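Local coordinates for protein putative rubredoxin reductase (Rhodopseudomonas palustris, PDB 3FG2) that probably carries electrons from NADH through its bound FAD to a ferredoxin that serves the cytochrome P450 CYP199A2, at residues M79-R84 with K88-S93; D260-T265 with A304-G309. One frame throughout, in Å; residues are numbered along the deposited sequence.

In the fold
Both contacts belong to the FAD-binding, Rossmann-type part of the chain, with centres about 22 Å apart and nearest atoms about 6 Å apart. Contact 1 reaches the cofactor itself, since Met79 pairs with the adenine. Contact 2 stays farther off: the side chain of Leu263 is about 11 Å from FAD. It is still tied to the site through helix 293-306, whose first residue, Val293, gives its backbone N to the cofactor while its last, Arg306, meets loop 260-265. Asp267 links the two contacts: its carboxylate forms a salt bridge with Arg84 of contact 1, and its backbone N is hydrogen-bonded to Thr265 OG1 of contact 2.

Contact 1 (M79-R84 with K88-S93); sequences MVSIDR and KLLLAS. With FAD (flavin-adenine dinucleotide), chain B.
The beta hairpin of strands 79-83 and 88-91, part of a three-stranded antiparallel sheet beside the Rossmann-type core, carries a classic beta bulge in which Val80 and Ser81 both face Leu90. The evidence is a shared acceptor. Val80 N lies 3.0 Å from Leu90 O, in a nearly straight bond (175°), and Ser81 N reaches the same Leu90 O at 3.2 Å with a more bent approach (154°). Beyond the bulge the pairing is regular: Leu90 N bonds to Ser81 O, and Asp83 and Lys88 exchange both backbone bonds.

Met79, one step before the bulge, faces the cofactor with its backbone: its N donates to FAD N1A at 3.1 Å, and FAD N6A donates to Met79 O at 3.1 Å. Chi1 of 79° sets CG between the backbone N and the carbonyl carbon, so that it lies just off the adenine plane by the N1A/N6A edge, 3.3 Å from FAD N6A; the chain then bends away from the base toward Leu89. Its end crosses Leu89 at about a right angle, with CE tightly placed at 3.3 Å from Leu89 CD2; Leu89 in turn rests on Leu5 and Leu102 of the parallel sheet. With an alanine here, Leu89 CD2 would probably lose its closest partner across the hairpin, opening a gap next to the adenine.

On the outer side Val80 CG1 meets Ala92 CB at 3.4 Å. Asp83 OD2 and Lys88 NZ, 4.6 Å apart, are joined through a water, while Asp83 OD1 takes the backbone N of Gly86.

The adenine is thus read by backbone N-H and C=O groups. A donor facing N1A and an acceptor facing N6A are consistent with selection for adenine over guanine, whose corresponding edge presents the reverse pattern.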
loop_
_atom_site.group_PDB
_atom_site.type_symbol
_atom_site.label_atom_id
_atom_site.label_comp_id
_atom_site.label_asym_id
_atom_site.label_seq_id
_atom_site.Cartn_x
_atom_site.Cartn_y
_atom_site.Cartn_z
ATOM N N MET A 79 -16.654 13.356 -0.280
ATOM C CA MET A 79 -16.806 14.301 0.823
ATOM C C MET A 79 -15.812 15.430 0.589
ATOM O O MET A 79 -14.699 15.194 0.115
ATOM C CB MET A 79 -16.551 13.647 2.196
ATOM C CG MET A 79 -15.090 13.436 2.593
ATOM S SD MET A 79 -14.759 13.808 4.365
ATOM C CE MET A 79 -15.390 12.444 5.132
ATOM N N VAL A 80 -16.224 16.653 0.901
ATOM C CA VAL A 80 -15.372 17.818 0.712
ATOM C C VAL A 80 -15.206 18.620 1.998
ATOM O O VAL A 80 -14.250 19.380 2.143
ATOM C CB VAL A 80 -15.952 18.750 -0.362
ATOM C CG1 VAL A 80 -15.963 18.045 -1.709
ATOM C CG2 VAL A 80 -17.366 19.159 0.020
ATOM N N SER A 81 -16.138 18.440 2.928
ATOM C CA SER A 81 -16.105 19.163 4.192
ATOM C C SER A 81 -16.766 18.382 5.322
ATOM O O SER A 81 -17.619 17.531 5.085
ATOM C CB SER A 81 -16.811 20.511 4.026
ATOM O OG SER A 81 -16.893 21.201 5.262
ATOM N N ILE A 82 -16.372 18.681 6.553
ATOM C CA ILE A 82 -16.943 18.011 7.712
ATOM C C ILE A 82 -17.414 19.005 8.777
ATOM O O ILE A 82 -16.621 19.805 9.288
ATOM C CB ILE A 82 -15.928 17.068 8.374
ATOM C CG1 ILE A 82 -15.483 15.997 7.379
ATOM C CG2 ILE A 82 -16.551 16.427 9.608
ATOM C CD1 ILE A 82 -14.385 15.118 7.908
ATOM N N ASP A 83 -18.704 18.952 9.107
ATOM C CA ASP A 83 -19.268 19.835 10.125
ATOM C C ASP A 83 -19.335 19.037 11.415
ATOM O O ASP A 83 -20.353 18.420 11.720
ATOM C CB ASP A 83 -20.679 20.286 9.734
ATOM C CG ASP A 83 -21.247 21.328 10.693
ATOM O OD1 ASP A 83 -20.712 21.476 11.815
ATOM O OD2 ASP A 83 -22.239 21.993 10.325
ATOM N N ARG A 84 -18.241 19.039 12.163
ATOM C CA ARG A 84 -18.177 18.289 13.405
ATOM C C ARG A 84 -19.260 18.700 14.390
ATOM O O ARG A 84 -19.918 17.842 14.979
ATOM C CB ARG A 84 -16.803 18.456 14.048
ATOM C CG ARG A 84 -15.669 17.841 13.254
ATOM C CD ARG A 84 -14.325 18.288 13.809
ATOM N NE ARG A 84 -14.146 17.905 15.203
ATOM C CZ ARG A 84 -13.192 18.389 15.990
ATOM N NH1 ARG A 84 -12.332 19.279 15.514
ATOM N NH2 ARG A 84 -13.093 17.976 17.246
ATOM N N LYS A 88 -22.472 16.682 10.539
ATOM C CA LYS A 88 -22.944 16.532 9.172
ATOM C C LYS A 88 -21.768 16.410 8.213
ATOM O O LYS A 88 -20.734 17.064 8.382
ATOM C CB LYS A 88 -23.815 17.728 8.782
ATOM C CG LYS A 88 -25.158 17.770 9.496
ATOM C CD LYS A 88 -25.710 19.190 9.569
ATOM C CE LYS A 88 -25.858 19.827 8.194
ATOM N NZ LYS A 88 -26.334 21.239 8.297
ATOM N N LEU A 89 -21.944 15.557 7.210
ATOM C CA LEU A 89 -20.933 15.293 6.199
ATOM C C LEU A 89 -21.363 16.033 4.937
ATOM O O LEU A 89 -22.424 15.766 4.376
ATOM C CB LEU A 89 -20.850 13.780 5.945
ATOM C CG LEU A 89 -19.647 13.124 5.255
ATOM C CD1 LEU A 89 -19.545 13.590 3.819
ATOM C CD2 LEU A 89 -18.383 13.451 6.022
ATOM N N LEU A 90 -20.526 16.968 4.507
ATOM C CA LEU A 90 -20.795 17.786 3.331
ATOM C C LEU A 90 -20.159 17.177 2.079
ATOM O O LEU A 90 -18.939 17.187 1.933
ATOM C CB LEU A 90 -20.238 19.189 3.582
ATOM C CG LEU A 90 -20.760 20.398 2.804
ATOM C CD1 LEU A 90 -20.256 21.662 3.493
ATOM C CD2 LEU A 90 -20.311 20.350 1.346
ATOM N N LEU A 91 -20.983 16.647 1.181
ATOM C CA LEU A 91 -20.474 16.044 -0.048
ATOM C C LEU A 91 -20.195 17.115 -1.095
ATOM O O LEU A 91 -20.463 18.297 -0.876
ATOM C CB LEU A 91 -21.480 15.041 -0.623
ATOM C CG LEU A 91 -21.935 13.837 0.202
ATOM C CD1 LEU A 91 -22.764 12.922 -0.693
ATOM C CD2 LEU A 91 -20.736 13.090 0.753
ATOM N N ALA A 92 -19.666 16.691 -2.241
ATOM C CA ALA A 92 -19.346 17.609 -3.329
ATOM C C ALA A 92 -20.553 17.844 -4.232
ATOM O O ALA A 92 -20.641 18.868 -4.906
ATOM C CB ALA A 92 -18.186 17.060 -4.144
ATOM N N SER A 93 -21.478 16.891 -4.249
ATOM C CA SER A 93 -22.678 17.009 -5.068
ATOM C C SER A 93 -23.566 18.112 -4.512
ATOM O O SER A 93 -24.589 18.459 -5.105
ATOM C CB SER A 93 -23.456 15.692 -5.061
ATOM O OG SER A 93 -23.846 15.346 -3.742
HETATM P PA FAD B . -7.409 2.907 -0.634
HETATM O O1A FAD B . -6.466 3.782 -1.378
HETATM O O2A FAD B . -7.640 1.632 -1.026
HETATM O O5B FAD B . -8.732 3.628 -0.943
HETATM C C5B FAD B . -8.997 5.037 -0.654
HETATM C C4B FAD B . -10.308 5.339 -1.413
HETATM O O4B FAD B . -10.875 6.570 -0.823
HETATM C C3B FAD B . -10.156 5.633 -2.917
HETATM O O3B FAD B . -11.038 4.975 -3.771
HETATM C C2B FAD B . -10.182 7.135 -2.942
HETATM O O2B FAD B . -10.470 7.668 -4.198
HETATM C C1B FAD B . -11.275 7.411 -1.953
HETATM N N9A FAD B . -11.330 8.751 -1.365
HETATM C C8A FAD B . -10.269 9.552 -1.028
HETATM N N7A FAD B . -10.643 10.720 -0.519
HETATM C C5A FAD B . -12.007 10.689 -0.521
HETATM C C6A FAD B . -13.017 11.680 -0.087
HETATM N N6A FAD B . -12.731 12.859 0.415
HETATM N N1A FAD B . -14.328 11.278 -0.247
HETATM C C2A FAD B . -14.672 10.053 -0.767
HETATM N N3A FAD B . -13.814 9.093 -1.187
HETATM C C4A FAD B . -12.487 9.458 -1.044
HETATM N N1 FAD B . -0.650 -3.823 -0.166
HETATM C C2 FAD B . -0.324 -5.078 0.143
HETATM O O2 FAD B . -0.354 -5.468 1.271
HETATM N N3 FAD B . 0.074 -6.028 -0.854
HETATM C C4 FAD B . 0.134 -5.687 -2.194
HETATM O O4 FAD B . 0.471 -6.522 -3.014
HETATM C C4X FAD B . -0.225 -4.316 -2.546
HETATM N N5 FAD B . -0.193 -3.926 -3.843
HETATM C C5X FAD B . -0.548 -2.623 -4.145
HETATM C C6 FAD B . -0.522 -2.235 -5.514
HETATM C C7 FAD B . -0.866 -0.960 -5.913
HETATM C C7M FAD B . -0.822 -0.598 -7.384
HETATM C C8 FAD B . -1.269 0.033 -4.910
HETATM C C8M FAD B . -1.662 1.448 -5.274
HETATM C C9 FAD B . -1.294 -0.338 -3.549
HETATM C C9A FAD B . -0.941 -1.653 -3.159
HETATM N N10 FAD B . -0.959 -2.110 -1.775
HETATM C C10 FAD B . -0.620 -3.395 -1.461
HETATM C "C1'" FAD B . -1.370 -1.126 -0.742
HETATM C "C2'" FAD B . -2.906 -1.218 -0.485
HETATM O "O2'" FAD B . -3.569 -1.046 -1.718
HETATM C "C3'" FAD B . -3.278 -0.132 0.503
HETATM O "O3'" FAD B . -2.605 -0.359 1.737
HETATM C "C4'" FAD B . -4.779 -0.137 0.735
HETATM O "O4'" FAD B . -5.486 0.086 -0.514
HETATM C "C5'" FAD B . -5.116 0.959 1.715
HETATM O "O5'" FAD B . -6.685 0.950 1.896
HETATM P P FAD B . -7.407 2.248 2.121
HETATM O O1P FAD B . -8.879 1.769 2.272
HETATM O O2P FAD B . -6.919 2.999 3.189
HETATM O O3P FAD B . -7.290 3.108 0.939
HETATM O O HOH W 1 -25.368 22.819 10.363
#

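Contact 2 (D260-T265 with A304-G309); sequences DQQLLT and AARLTG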
loop_
_atom_site.group_PDB
_atom_site.type_symbol
_atom_site.label_atom_id
_atom_site.label_comp_id
_atom_site.label_asym_id
_atom_site.label_seq_id
_atom_site.Cartn_x
_atom_site.Cartn_y
_atom_site.Cartn_z
ATOM N N ASP A 260 -5.970 7.558 18.277
ATOM C CA ASP A 260 -5.401 6.847 19.424
ATOM C C ASP A 260 -5.399 5.328 19.236
ATOM O O ASP A 260 -5.601 4.838 18.129
ATOM C CB ASP A 260 -6.148 7.209 20.719
ATOM C CG ASP A 260 -7.631 6.868 20.670
ATOM O OD1 ASP A 260 -8.047 6.050 19.815
ATOM O OD2 ASP A 260 -8.383 7.419 21.509
ATOM N N GLN A 261 -5.166 4.589 20.319
ATOM C CA GLN A 261 -5.128 3.128 20.266
ATOM C C GLN A 261 -6.377 2.503 19.657
ATOM O O GLN A 261 -6.320 1.421 19.075
ATOM C CB GLN A 261 -4.935 2.551 21.667
ATOM C CG GLN A 261 -3.613 2.902 22.308
ATOM C CD GLN A 261 -3.515 2.425 23.749
ATOM O OE1 GLN A 261 -2.487 2.614 24.404
ATOM N NE2 GLN A 261 -4.583 1.807 24.250
ATOM N N GLN A 262 -7.508 3.180 19.791
ATOM C CA GLN A 262 -8.748 2.645 19.260
ATOM C C GLN A 262 -9.124 3.226 17.910
ATOM O O GLN A 262 -10.258 3.065 17.450
ATOM C CB GLN A 262 -9.873 2.846 20.275
ATOM C CG GLN A 262 -9.825 1.833 21.415
ATOM C CD GLN A 262 -10.730 2.205 22.573
ATOM O OE1 GLN A 262 -11.854 2.674 22.376
ATOM N NE2 GLN A 262 -10.248 1.985 23.792
ATOM N N LEU A 263 -8.161 3.893 17.280
ATOM C CA LEU A 263 -8.346 4.491 15.963
ATOM C C LEU A 263 -9.388 5.606 15.961
ATOM O O LEU A 263 -10.094 5.821 14.974
ATOM C CB LEU A 263 -8.711 3.396 14.949
ATOM C CG LEU A 263 -7.795 2.165 15.082
ATOM C CD1 LEU A 263 -8.197 1.074 14.101
ATOM C CD2 LEU A 263 -6.360 2.593 14.851
ATOM N N LEU A 264 -9.463 6.319 17.084
ATOM C CA LEU A 264 -10.387 7.434 17.246
ATOM C C LEU A 264 -9.628 8.749 17.198
ATOM O O LEU A 264 -8.543 8.866 17.774
ATOM C CB LEU A 264 -11.115 7.338 18.591
ATOM C CG LEU A 264 -12.306 6.386 18.691
ATOM C CD1 LEU A 264 -12.665 6.146 20.155
ATOM C CD2 LEU A 264 -13.486 6.980 17.929
ATOM N N THR A 265 -10.197 9.734 16.506
ATOM C CA THR A 265 -9.575 11.053 16.427
ATOM C C THR A 265 -9.881 11.759 17.741
ATOM O O THR A 265 -10.445 11.159 18.657
ATOM C CB THR A 265 -10.170 11.903 15.300
ATOM O OG1 THR A 265 -11.551 12.164 15.588
ATOM C CG2 THR A 265 -10.041 11.181 13.953
ATOM N N ALA A 304 -15.040 -1.771 13.481
ATOM C CA ALA A 304 -16.332 -2.437 13.409
ATOM C C ALA A 304 -16.636 -3.090 14.752
ATOM O O ALA A 304 -17.770 -3.055 15.230
ATOM C CB ALA A 304 -16.321 -3.483 12.316
ATOM N N ALA A 305 -15.613 -3.679 15.362
ATOM C CA ALA A 305 -15.777 -4.344 16.646
ATOM C C ALA A 305 -16.119 -3.337 17.733
ATOM O O ALA A 305 -16.915 -3.622 18.631
ATOM C CB ALA A 305 -14.506 -5.095 17.009
ATOM N N ARG A 306 -15.521 -2.155 17.644
ATOM C CA ARG A 306 -15.767 -1.111 18.633
ATOM C C ARG A 306 -17.183 -0.557 18.517
ATOM O O ARG A 306 -17.941 -0.547 19.484
ATOM C CB ARG A 306 -14.765 0.031 18.455
ATOM C CG ARG A 306 -14.679 0.978 19.644
ATOM C CD ARG A 306 -13.826 2.183 19.303
ATOM N NE ARG A 306 -14.558 3.087 18.425
ATOM C CZ ARG A 306 -14.031 3.733 17.395
ATOM N NH1 ARG A 306 -12.749 3.578 17.091
ATOM N NH2 ARG A 306 -14.796 4.536 16.671
ATOM N N LEU A 307 -17.538 -0.101 17.323
ATOM C CA LEU A 307 -18.856 0.475 17.091
ATOM C C LEU A 307 -19.998 -0.495 17.371
ATOM O O LEU A 307 -21.168 -0.129 17.224
ATOM C CB LEU A 307 -18.958 0.984 15.651
ATOM C CG LEU A 307 -17.930 2.036 15.231
ATOM C CD1 LEU A 307 -18.156 2.429 13.776
ATOM C CD2 LEU A 307 -18.048 3.248 16.135
ATOM N N THR A 308 -19.669 -1.724 17.768
ATOM C CA THR A 308 -20.699 -2.714 18.062
ATOM C C THR A 308 -20.561 -3.353 19.432
ATOM O O THR A 308 -21.252 -4.331 19.718
ATOM C CB THR A 308 -20.736 -3.870 17.022
ATOM O OG1 THR A 308 -19.559 -4.678 17.149
ATOM C CG2 THR A 308 -20.842 -3.322 15.608
ATOM N N GLY A 309 -19.681 -2.834 20.283
ATOM C CA GLY A 309 -19.563 -3.438 21.598
ATOM C C GLY A 309 -18.209 -3.499 22.273
ATOM O O GLY A 309 -17.992 -2.813 23.273
#
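Arg306, at the C-terminal end of helix 293-306, reaches across to Gln262 and Leu264 in the loop between strands 257-259 and 270-272. The polar link is a single weak hydrogen bond: NH1 of Arg306 lies 2.6 Å from Gln262 O, but the angle at the hydrogen is only 119°. The oxygen sits at the edge of the guanidinium, in its plane. A bend at chi3 (75°) in the otherwise extended arginine chain turns the flat group to this position.

Van der Waals contact comes mainly from Leu264, which lies over one guanidinium face. Its CD2 is tightly placed, 3.0 Å from Arg306 NH2 and toward the rim of the group, while CG lies 3.4 Å from Arg306 CZ. Gln262 adds a looser contact, OE1 to Arg306 CD at 3.7 Å, with the amide and guanidinium planes 37° apart.

Within the loop, an Asx turn holds the acceptor in shape. Asp260 OD1 takes Gln262 N at 2.9 Å and Leu264 N at 3.1 Å, and the two donors approach from opposite faces of the carboxylate plane. One oxygen behind the contact thus holds the backbone N-H groups of Gln262 and Leu264, the two residues nearest the guanidinium. Asp260 OD1 remains 6.0 Å from Arg306 NH1, too far for a salt bridge.

Arg306 NH2 bonds to Ser271 OG on strand 270-272, so the guanidinium ties the helix end to both the loop and the strand that follows it. Its positive charge is met here by a carbonyl and a hydroxyl, with the Asp260 carboxylate probably contributing attraction at a distance.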